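Local coordinates for protein putative serine protease (Human astrovirus 1, PDB 2W5E) that is a trypsin-like serine protease, the protease part of a viral non-structural polyprotein, and probably cleaves that polyprotein into its functional products, at residues G11-I16 with M95-E100; V15-E20 with F44-Y49; L52-K57 with T70-L75. All coordinates share one frame; numbering follows the deposited sequence.

How the contacts relate
All three contacts involve the N-terminal barrel of this two-barrel protease. Contact 1 presses strand 13-18 of that barrel against strand 91-98 of the second; contact 2 joins the same strand to 44-49, sharing Val-15 and Ile-16. Contact 3 continues the sheet, Tyr-54 N reaching Val-47 O at 2.7 Å. The centres of contacts 1 and 2 are about 11 Å apart, those of contacts 2 and 3 about 10 Å. Contacts 1 and 2 border a cadmium ion, bound by Cys-48 and about 5 Å from the side chain of Val-15. The side chains of Ala-96 and Ile-16 lie about 8 and 9 Å from that of catalytic Ser-127; contact 3 sits away from the triad.

Contact 1 (G11-I16 with M95-E100); sequences GALCVI and MAYVNE
Leu-13 and Val-15 pack against Tyr-97 and Met-95 where the two beta-barrels of the chymotrypsin-like fold meet. Strand 13-16 belongs to the first barrel and strand 95-98 to the second; their axes come within 7.5 Å and differ by 38° in direction, too far apart for backbone pairing, so side chains fill the seam. Leu-13 sends CD1 to Met-95 CB at 3.8 Å, while its CD2 faces the methionine's carbonyl O and terminal CE. Its CB meets Tyr-97 CE2 at 3.7 Å, obliquely to the ring. Further along the strand, the Val-15 and Tyr-97 side chains cross at about a right angle, CG2 meeting the ring obliquely: held beside the backbone N because CG1 takes the anti position (chi1 173°), Val-15 CG2 lies 3.7 Å from Tyr-97 CD2. Met-95 O is buried here and has no polar partner in the model.

Further out, Thr-24 OG1 is hydrogen-bonded to Tyr-97 N, and Leu-13 also packs on Phe-26 and Leu-102, one from each barrel. His-2 of a neighbouring subunit stacks edge-to-face with the Tyr-97 ring. At the phenol end a water bridges the two strands: it donates to Leu-13 O at 2.6 Å and lies in the plane of the tyrosine ring at its edge, 3.1 Å from Tyr-97 OH.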
loop_
_atom_site.group_PDB
_atom_site.type_symbol
_atom_site.label_atom_id
_atom_site.label_comp_id
_atom_site.label_asym_id
_atom_site.label_seq_id
_atom_site.Cartn_x
_atom_site.Cartn_y
_atom_site.Cartn_z
ATOM N N GLY A 11 3.642 -14.834 3.537
ATOM C CA GLY A 11 4.749 -14.200 4.256
ATOM C C GLY A 11 4.609 -14.235 5.771
ATOM O O GLY A 11 5.552 -13.908 6.491
ATOM N N ALA A 12 3.436 -14.634 6.255
ATOM C CA ALA A 12 3.199 -14.782 7.684
ATOM C C ALA A 12 3.524 -16.195 8.176
ATOM O O ALA A 12 3.296 -16.508 9.337
ATOM C CB ALA A 12 1.759 -14.414 8.039
ATOM N N LEU A 13 4.049 -17.030 7.282
ATOM C CA LEU A 13 4.394 -18.416 7.608
ATOM C C LEU A 13 5.887 -18.604 7.863
ATOM O O LEU A 13 6.721 -17.926 7.269
ATOM C CB LEU A 13 3.953 -19.355 6.477
ATOM C CG LEU A 13 2.459 -19.468 6.155
ATOM C CD1 LEU A 13 2.236 -20.476 5.036
ATOM C CD2 LEU A 13 1.670 -19.860 7.392
ATOM N N CYS A 14 6.211 -19.550 8.738
ATOM C CA CYS A 14 7.586 -20.002 8.901
ATOM C C CYS A 14 7.604 -21.520 9.073
ATOM O O CYS A 14 6.551 -22.157 9.182
ATOM C CB CYS A 14 8.272 -19.298 10.086
ATOM S SG CYS A 14 7.545 -19.610 11.707
ATOM N N VAL A 15 8.797 -22.096 9.088
ATOM C CA VAL A 15 8.947 -23.534 9.319
ATOM C C VAL A 15 9.583 -23.756 10.693
ATOM O O VAL A 15 10.574 -23.108 11.030
ATOM C CB VAL A 15 9.769 -24.207 8.186
ATOM C CG1 VAL A 15 10.066 -25.677 8.502
ATOM C CG2 VAL A 15 9.030 -24.093 6.851
ATOM N N ILE A 16 8.982 -24.643 11.487
ATOM C CA ILE A 16 9.535 -25.041 12.780
ATOM C C ILE A 16 10.283 -26.372 12.623
ATOM O O ILE A 16 9.726 -27.349 12.112
ATOM C CB ILE A 16 8.435 -25.182 13.876
ATOM C CG1 ILE A 16 7.479 -23.971 13.894
ATOM C CG2 ILE A 16 9.056 -25.452 15.260
ATOM C CD1 ILE A 16 8.041 -22.707 14.495
ATOM N N MET A 95 -3.218 -22.427 4.915
ATOM C CA MET A 95 -1.877 -22.190 4.362
ATOM C C MET A 95 -0.857 -22.979 5.162
ATOM O O MET A 95 -0.787 -22.833 6.383
ATOM C CB MET A 95 -1.470 -20.720 4.470
ATOM C CG MET A 95 -2.429 -19.682 3.933
ATOM S SD MET A 95 -1.641 -18.060 4.066
ATOM C CE MET A 95 -1.614 -17.769 5.830
ATOM N N ALA A 96 -0.055 -23.785 4.474
ATOM C CA ALA A 96 0.910 -24.665 5.126
ATOM C C ALA A 96 2.188 -24.815 4.317
ATOM O O ALA A 96 2.186 -24.649 3.091
ATOM C CB ALA A 96 0.284 -26.036 5.368
ATOM N N TYR A 97 3.284 -25.114 5.012
ATOM C CA TYR A 97 4.487 -25.600 4.357
ATOM C C TYR A 97 4.475 -27.122 4.400
ATOM O O TYR A 97 4.451 -27.725 5.470
ATOM C CB TYR A 97 5.762 -25.045 5.000
ATOM C CG TYR A 97 6.194 -23.707 4.447
ATOM C CD1 TYR A 97 6.683 -23.592 3.148
ATOM C CD2 TYR A 97 6.117 -22.556 5.226
ATOM C CE1 TYR A 97 7.079 -22.365 2.635
ATOM C CE2 TYR A 97 6.515 -21.322 4.726
ATOM C CZ TYR A 97 6.989 -21.233 3.431
ATOM O OH TYR A 97 7.391 -20.014 2.943
ATOM N N VAL A 98 4.450 -27.727 3.220
ATOM C CA VAL A 98 4.425 -29.174 3.089
ATOM C C VAL A 98 5.723 -29.555 2.408
ATOM O O VAL A 98 5.915 -29.267 1.229
ATOM C CB VAL A 98 3.207 -29.651 2.267
ATOM C CG1 VAL A 98 3.222 -31.166 2.112
ATOM C CG2 VAL A 98 1.899 -29.190 2.915
ATOM N N ASN A 99 6.618 -30.186 3.167
ATOM C CA ASN A 99 7.992 -30.398 2.727
ATOM C C ASN A 99 8.608 -29.054 2.310
ATOM O O ASN A 99 8.567 -28.109 3.092
ATOM C CB ASN A 99 8.057 -31.486 1.644
ATOM C CG ASN A 99 7.591 -32.848 2.162
ATOM O OD1 ASN A 99 7.864 -33.212 3.308
ATOM N ND2 ASN A 99 6.874 -33.595 1.323
ATOM N N GLU A 100 9.138 -28.931 1.100
ATOM C CA GLU A 100 9.742 -27.651 0.705
ATOM C C GLU A 100 8.761 -26.616 0.128
ATOM O O GLU A 100 9.156 -25.485 -0.162
ATOM C CB GLU A 100 10.933 -27.845 -0.245
ATOM C CG GLU A 100 10.912 -29.095 -1.082
ATOM C CD GLU A 100 11.543 -30.298 -0.384
ATOM O OE1 GLU A 100 10.787 -31.173 0.082
ATOM O OE2 GLU A 100 12.790 -30.374 -0.300
HETATM O O HOH W 1 7.611 -17.638 4.879
#

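Contact 2 (V15-E20 with F44-Y49); sequences VIDTPE and FVNVCY. With CD (cadmium ion), chain M.
Strands 15-18 and 44-49 run antiparallel at 142°, with Val-15/Cys-48 and Asp-17/Asn-46 as hydrogen-bonded pairs and Ile-16/Val-47 as the non-hydrogen-bonded pair between them. Each hydrogen-bonded pair has two backbone bonds, the shortest being Cys-48 N to Val-15 O and Asp-17 N to Asn-46 O, both 2.8 Å. Between the rungs the CA-H of Val-47 points at Val-15 O and that of Ile-16 at Asn-46 O.

On the face carrying Asp-17 and Asn-46, these two side chains run alongside each other. Asn-46 ND2 donates to Asp-17 OD2 at 3.1 Å and 176°; OD2 receives it on its anti lone pair, away from OD1, and the two flat groups are nearly coplanar. The aspartate reaches there with CG anti to its own N (chi1 171°); its other oxygen, OD1, forms a salt bridge with Lys-22, so the carboxylate is held from two directions.

These strands stand at the two ends of the sheet order, and their pairing closes the six-stranded N-terminal barrel of the trypsin-like fold. Ile-16 and Val-47 project from the other face, where both also touch Ile-32. Ile-16 CD1 lies beside Val-47 CG2 at 4.0 Å, and its CG2 branch meets Val-45 CB at 3.9 Å. Val-45 also extends CG1 to Thr-18 CG2, 3.8 Å away. Thr-18 OG1 accepts from Glu-20 N in an ST turn just past the end of the strand and is also hydrogen-bonded to Gly-21 O.

On the Asp-17 face, Cys-48 CB packs on Val-15 CB, and its SG binds a cadmium ion at 2.7 Å, whose other ligands include His-2 ND1 of a neighbouring subunit.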
loop_
_atom_site.group_PDB
_atom_site.type_symbol
_atom_site.label_atom_id
_atom_site.label_comp_id
_atom_site.label_asym_id
_atom_site.label_seq_id
_atom_site.Cartn_x
_atom_site.Cartn_y
_atom_site.Cartn_z
ATOM N N VAL A 15 8.797 -22.096 9.088
ATOM C CA VAL A 15 8.947 -23.534 9.319
ATOM C C VAL A 15 9.583 -23.756 10.693
ATOM O O VAL A 15 10.574 -23.108 11.030
ATOM C CB VAL A 15 9.769 -24.207 8.186
ATOM C CG1 VAL A 15 10.066 -25.677 8.502
ATOM C CG2 VAL A 15 9.030 -24.093 6.851
ATOM N N ILE A 16 8.982 -24.643 11.487
ATOM C CA ILE A 16 9.535 -25.041 12.780
ATOM C C ILE A 16 10.283 -26.372 12.623
ATOM O O ILE A 16 9.726 -27.349 12.112
ATOM C CB ILE A 16 8.435 -25.182 13.876
ATOM C CG1 ILE A 16 7.479 -23.971 13.894
ATOM C CG2 ILE A 16 9.056 -25.452 15.260
ATOM C CD1 ILE A 16 8.041 -22.707 14.495
ATOM N N ASP A 17 11.543 -26.388 13.055
ATOM C CA ASP A 17 12.417 -27.551 12.932
ATOM C C ASP A 17 12.838 -28.060 14.316
ATOM O O ASP A 17 13.311 -27.287 15.152
ATOM C CB ASP A 17 13.642 -27.197 12.072
ATOM C CG ASP A 17 14.713 -28.286 12.081
ATOM O OD1 ASP A 17 14.489 -29.361 11.488
ATOM O OD2 ASP A 17 15.790 -28.052 12.671
ATOM N N THR A 18 12.622 -29.355 14.550
ATOM C CA THR A 18 13.047 -30.041 15.776
ATOM C C THR A 18 13.703 -31.381 15.400
ATOM O O THR A 18 13.631 -31.793 14.238
ATOM C CB THR A 18 11.860 -30.327 16.738
ATOM O OG1 THR A 18 11.013 -31.340 16.179
ATOM C CG2 THR A 18 11.050 -29.065 17.037
ATOM N N PRO A 19 14.344 -32.066 16.376
ATOM C CA PRO A 19 14.909 -33.389 16.070
ATOM C C PRO A 19 13.862 -34.427 15.639
ATOM O O PRO A 19 14.209 -35.406 14.975
ATOM C CB PRO A 19 15.569 -33.811 17.393
ATOM C CG PRO A 19 15.794 -32.532 18.142
ATOM C CD PRO A 19 14.619 -31.670 17.771
ATOM N N GLU A 20 12.601 -34.211 16.006
ATOM C CA GLU A 20 11.525 -35.146 15.663
ATOM C C GLU A 20 10.929 -34.917 14.274
ATOM O O GLU A 20 10.224 -35.782 13.750
ATOM C CB GLU A 20 10.415 -35.132 16.721
ATOM C CG GLU A 20 10.812 -35.733 18.061
ATOM C CD GLU A 20 11.654 -34.788 18.900
ATOM O OE1 GLU A 20 11.292 -33.599 18.992
ATOM O OE2 GLU A 20 12.674 -35.231 19.464
ATOM N N PHE A 44 13.575 -25.074 23.254
ATOM C CA PHE A 44 14.161 -24.315 22.156
ATOM C C PHE A 44 13.951 -25.041 20.829
ATOM O O PHE A 44 14.264 -26.230 20.698
ATOM C CB PHE A 44 15.656 -24.061 22.380
ATOM C CG PHE A 44 15.952 -23.109 23.505
ATOM C CD1 PHE A 44 15.934 -21.732 23.293
ATOM C CD2 PHE A 44 16.266 -23.590 24.777
ATOM C CE1 PHE A 44 16.213 -20.844 24.330
ATOM C CE2 PHE A 44 16.545 -22.710 25.828
ATOM C CZ PHE A 44 16.514 -21.334 25.602
ATOM N N VAL A 45 13.415 -24.315 19.850
ATOM C CA VAL A 45 13.203 -24.857 18.511
ATOM C C VAL A 45 13.959 -24.030 17.471
ATOM O O VAL A 45 14.354 -22.889 17.738
ATOM C CB VAL A 45 11.688 -24.941 18.142
ATOM C CG1 VAL A 45 10.940 -25.867 19.112
ATOM C CG2 VAL A 45 11.043 -23.545 18.101
ATOM N N ASN A 46 14.180 -24.619 16.302
ATOM C CA ASN A 46 14.673 -23.869 15.162
ATOM C C ASN A 46 13.500 -23.319 14.352
ATOM O O ASN A 46 12.482 -23.993 14.176
ATOM C CB ASN A 46 15.572 -24.738 14.281
ATOM C CG ASN A 46 16.888 -25.105 14.957
ATOM O OD1 ASN A 46 17.439 -24.331 15.742
ATOM N ND2 ASN A 46 17.403 -26.289 14.638
ATOM N N VAL A 47 13.645 -22.081 13.898
ATOM C CA VAL A 47 12.654 -21.435 13.036
ATOM C C VAL A 47 13.363 -21.032 11.757
ATOM O O VAL A 47 14.418 -20.413 11.803
ATOM C CB VAL A 47 12.023 -20.184 13.703
ATOM C CG1 VAL A 47 11.059 -19.489 12.742
ATOM C CG2 VAL A 47 11.320 -20.550 15.004
ATOM N N CYS A 48 12.797 -21.404 10.616
ATOM C CA CYS A 48 13.369 -21.031 9.334
ATOM C C CYS A 48 12.454 -20.028 8.638
ATOM O O CYS A 48 11.262 -20.288 8.470
ATOM C CB CYS A 48 13.572 -22.264 8.459
ATOM S SG CYS A 48 14.475 -21.910 6.952
ATOM N N TYR A 49 13.015 -18.883 8.256
ATOM C CA TYR A 49 12.259 -17.829 7.570
ATOM C C TYR A 49 13.125 -17.158 6.518
ATOM O O TYR A 49 14.245 -16.707 6.810
ATOM C CB TYR A 49 11.727 -16.798 8.563
ATOM C CG TYR A 49 10.760 -15.784 7.961
ATOM C CD1 TYR A 49 9.430 -16.130 7.700
ATOM C CD2 TYR A 49 11.178 -14.488 7.650
ATOM C CE1 TYR A 49 8.533 -15.199 7.147
ATOM C CE2 TYR A 49 10.289 -13.549 7.099
ATOM C CZ TYR A 49 8.972 -13.915 6.850
ATOM O OH TYR A 49 8.092 -13.007 6.306
HETATM CD CD CD M . 14.216 -24.271 5.639
#

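Contact 3 (L52-K57 with T70-L75); sequences LMYEAK and TCPGDL
Tyr-54 is bordered by two side chains from the turn opposite, Leu-75 over one face of its ring and Asp-74 at its edge. Leu-75 CB sits above the ring in a CH-pi contact, 3.9 Å from the centroid of Tyr-54 and 20° off the normal, displaced toward the CE1 side. The rest of the leucine crosses the phenol obliquely: Leu-75 CD1 lies 3.7 Å from Tyr-54 CZ, and Leu-75 CD2 lies 3.7 Å from Tyr-54 CD2. The Asp-74 carboxylate stands nearly upright to the ring, their planes 81° apart, with OD1 3.7 Å from Tyr-54 CD1 close to the ring plane. Its chi1 of 54° sets CG between the backbone N and the carbonyl carbon, and from there the acid end comes back toward the tyrosine. A water lies 2.7 Å from Tyr-54 OH and also within bonding distance of Asp-74 O, joining the phenol end to the turn backbone.

Closer to the strand, Pro-72 CG rests on both Tyr-54 CB and Ala-56 CB, the latter 3.8 Å away. Pro-72 O accepts from Leu-75 N, closing a type I beta turn that presents Asp-74 and Leu-75 to the ring. The backbones meet through one bond, Thr-70 N to Lys-57 O at 3.1 Å. Glu-50 of a neighbouring subunit also packs on Tyr-54.

This is the open end of the antiparallel pair 52-60 and 66-70 in the N-terminal barrel of a trypsin-like protease: pairing with strand 52-60 ends with the Thr-70 to Lys-57 bond, and the turn after it lies against Tyr-54 and Ala-56, whose CB atoms face it.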
loop_
_atom_site.group_PDB
_atom_site.type_symbol
_atom_site.label_atom_id
_atom_site.label_comp_id
_atom_site.label_asym_id
_atom_site.label_seq_id
_atom_site.Cartn_x
_atom_site.Cartn_y
_atom_site.Cartn_z
ATOM N N LEU A 52 16.839 -18.184 6.369
ATOM C CA LEU A 52 17.681 -18.065 7.559
ATOM C C LEU A 52 17.098 -18.828 8.755
ATOM O O LEU A 52 15.916 -18.703 9.071
ATOM C CB LEU A 52 17.936 -16.589 7.911
ATOM C CG LEU A 52 18.802 -16.234 9.134
ATOM C CD1 LEU A 52 20.207 -16.860 9.088
ATOM C CD2 LEU A 52 18.908 -14.725 9.290
ATOM N N MET A 53 17.942 -19.631 9.400
ATOM C CA MET A 53 17.551 -20.387 10.586
ATOM C C MET A 53 17.801 -19.582 11.853
ATOM O O MET A 53 18.865 -18.991 12.021
ATOM C CB MET A 53 18.300 -21.721 10.644
ATOM C CG MET A 53 17.821 -22.731 9.615
ATOM S SD MET A 53 16.434 -23.699 10.228
ATOM C CE MET A 53 17.301 -25.105 10.918
ATOM N N TYR A 54 16.805 -19.564 12.733
ATOM C CA TYR A 54 16.882 -18.877 14.016
ATOM C C TYR A 54 16.593 -19.866 15.135
ATOM O O TYR A 54 15.783 -20.776 14.966
ATOM C CB TYR A 54 15.812 -17.785 14.117
ATOM C CG TYR A 54 15.828 -16.700 13.062
ATOM C CD1 TYR A 54 16.292 -15.421 13.368
ATOM C CD2 TYR A 54 15.331 -16.932 11.779
ATOM C CE1 TYR A 54 16.291 -14.404 12.413
ATOM C CE2 TYR A 54 15.328 -15.927 10.818
ATOM C CZ TYR A 54 15.804 -14.661 11.146
ATOM O OH TYR A 54 15.799 -13.655 10.202
ATOM N N GLU A 55 17.238 -19.673 16.279
ATOM C CA GLU A 55 16.843 -20.372 17.493
ATOM C C GLU A 55 15.796 -19.524 18.202
ATOM O O GLU A 55 15.933 -18.303 18.280
ATOM C CB GLU A 55 18.046 -20.628 18.406
ATOM C CG GLU A 55 17.707 -21.473 19.628
ATOM C CD GLU A 55 18.856 -21.592 20.607
ATOM O OE1 GLU A 55 19.235 -20.570 21.221
ATOM O OE2 GLU A 55 19.369 -22.717 20.776
ATOM N N ALA A 56 14.746 -20.172 18.695
ATOM C CA ALA A 56 13.651 -19.480 19.362
ATOM C C ALA A 56 13.156 -20.298 20.546
ATOM O O ALA A 56 13.229 -21.521 20.527
ATOM C CB ALA A 56 12.507 -19.210 18.375
ATOM N N LYS A 57 12.645 -19.614 21.562
ATOM C CA LYS A 57 12.224 -20.260 22.797
ATOM C C LYS A 57 10.710 -20.319 22.942
ATOM O O LYS A 57 10.018 -19.309 22.778
ATOM C CB LYS A 57 12.833 -19.540 24.005
ATOM C CG LYS A 57 12.654 -20.275 25.322
ATOM C CD LYS A 57 13.229 -19.476 26.488
ATOM C CE LYS A 57 13.284 -20.319 27.749
ATOM N NZ LYS A 57 13.921 -19.598 28.891
ATOM N N THR A 70 8.162 -17.248 21.380
ATOM C CA THR A 70 8.605 -15.854 21.275
ATOM C C THR A 70 9.344 -15.641 19.950
ATOM O O THR A 70 10.299 -16.359 19.645
ATOM C CB THR A 70 9.490 -15.453 22.489
ATOM O OG1 THR A 70 8.731 -15.598 23.697
ATOM C CG2 THR A 70 9.978 -14.008 22.373
ATOM N N CYS A 71 8.876 -14.687 19.141
ATOM C CA CYS A 71 9.561 -14.372 17.889
ATOM C C CYS A 71 10.940 -13.798 18.197
ATOM O O CYS A 71 11.053 -12.870 19.002
ATOM C CB CYS A 71 8.761 -13.397 17.017
ATOM S SG CYS A 71 9.484 -13.119 15.376
ATOM N N PRO A 72 11.994 -14.369 17.584
ATOM C CA PRO A 72 13.349 -13.840 17.733
ATOM C C PRO A 72 13.413 -12.350 17.400
ATOM O O PRO A 72 12.753 -11.898 16.459
ATOM C CB PRO A 72 14.151 -14.651 16.715
ATOM C CG PRO A 72 13.426 -15.934 16.622
ATOM C CD PRO A 72 11.973 -15.580 16.741
ATOM N N GLY A 73 14.205 -11.609 18.172
ATOM C CA GLY A 73 14.309 -10.156 18.031
ATOM C C GLY A 73 14.833 -9.689 16.687
ATOM O O GLY A 73 14.495 -8.593 16.232
ATOM N N ASP A 74 15.651 -10.523 16.051
ATOM C CA ASP A 74 16.224 -10.219 14.741
ATOM C C ASP A 74 15.414 -10.775 13.557
ATOM O O ASP A 74 15.774 -10.552 12.399
ATOM C CB ASP A 74 17.689 -10.679 14.668
ATOM C CG ASP A 74 17.879 -12.153 15.031
ATOM O OD1 ASP A 74 17.043 -12.731 15.764
ATOM O OD2 ASP A 74 18.888 -12.732 14.581
ATOM N N LEU A 75 14.336 -11.498 13.858
ATOM C CA LEU A 75 13.413 -12.001 12.836
ATOM C C LEU A 75 12.282 -10.995 12.605
ATOM O O LEU A 75 11.416 -10.814 13.460
ATOM C CB LEU A 75 12.846 -13.376 13.231
ATOM C CG LEU A 75 11.884 -14.133 12.289
ATOM C CD1 LEU A 75 12.169 -13.876 10.820
ATOM C CD2 LEU A 75 11.914 -15.628 12.573
HETATM O O HOH W 2 17.418 -11.521 10.762
#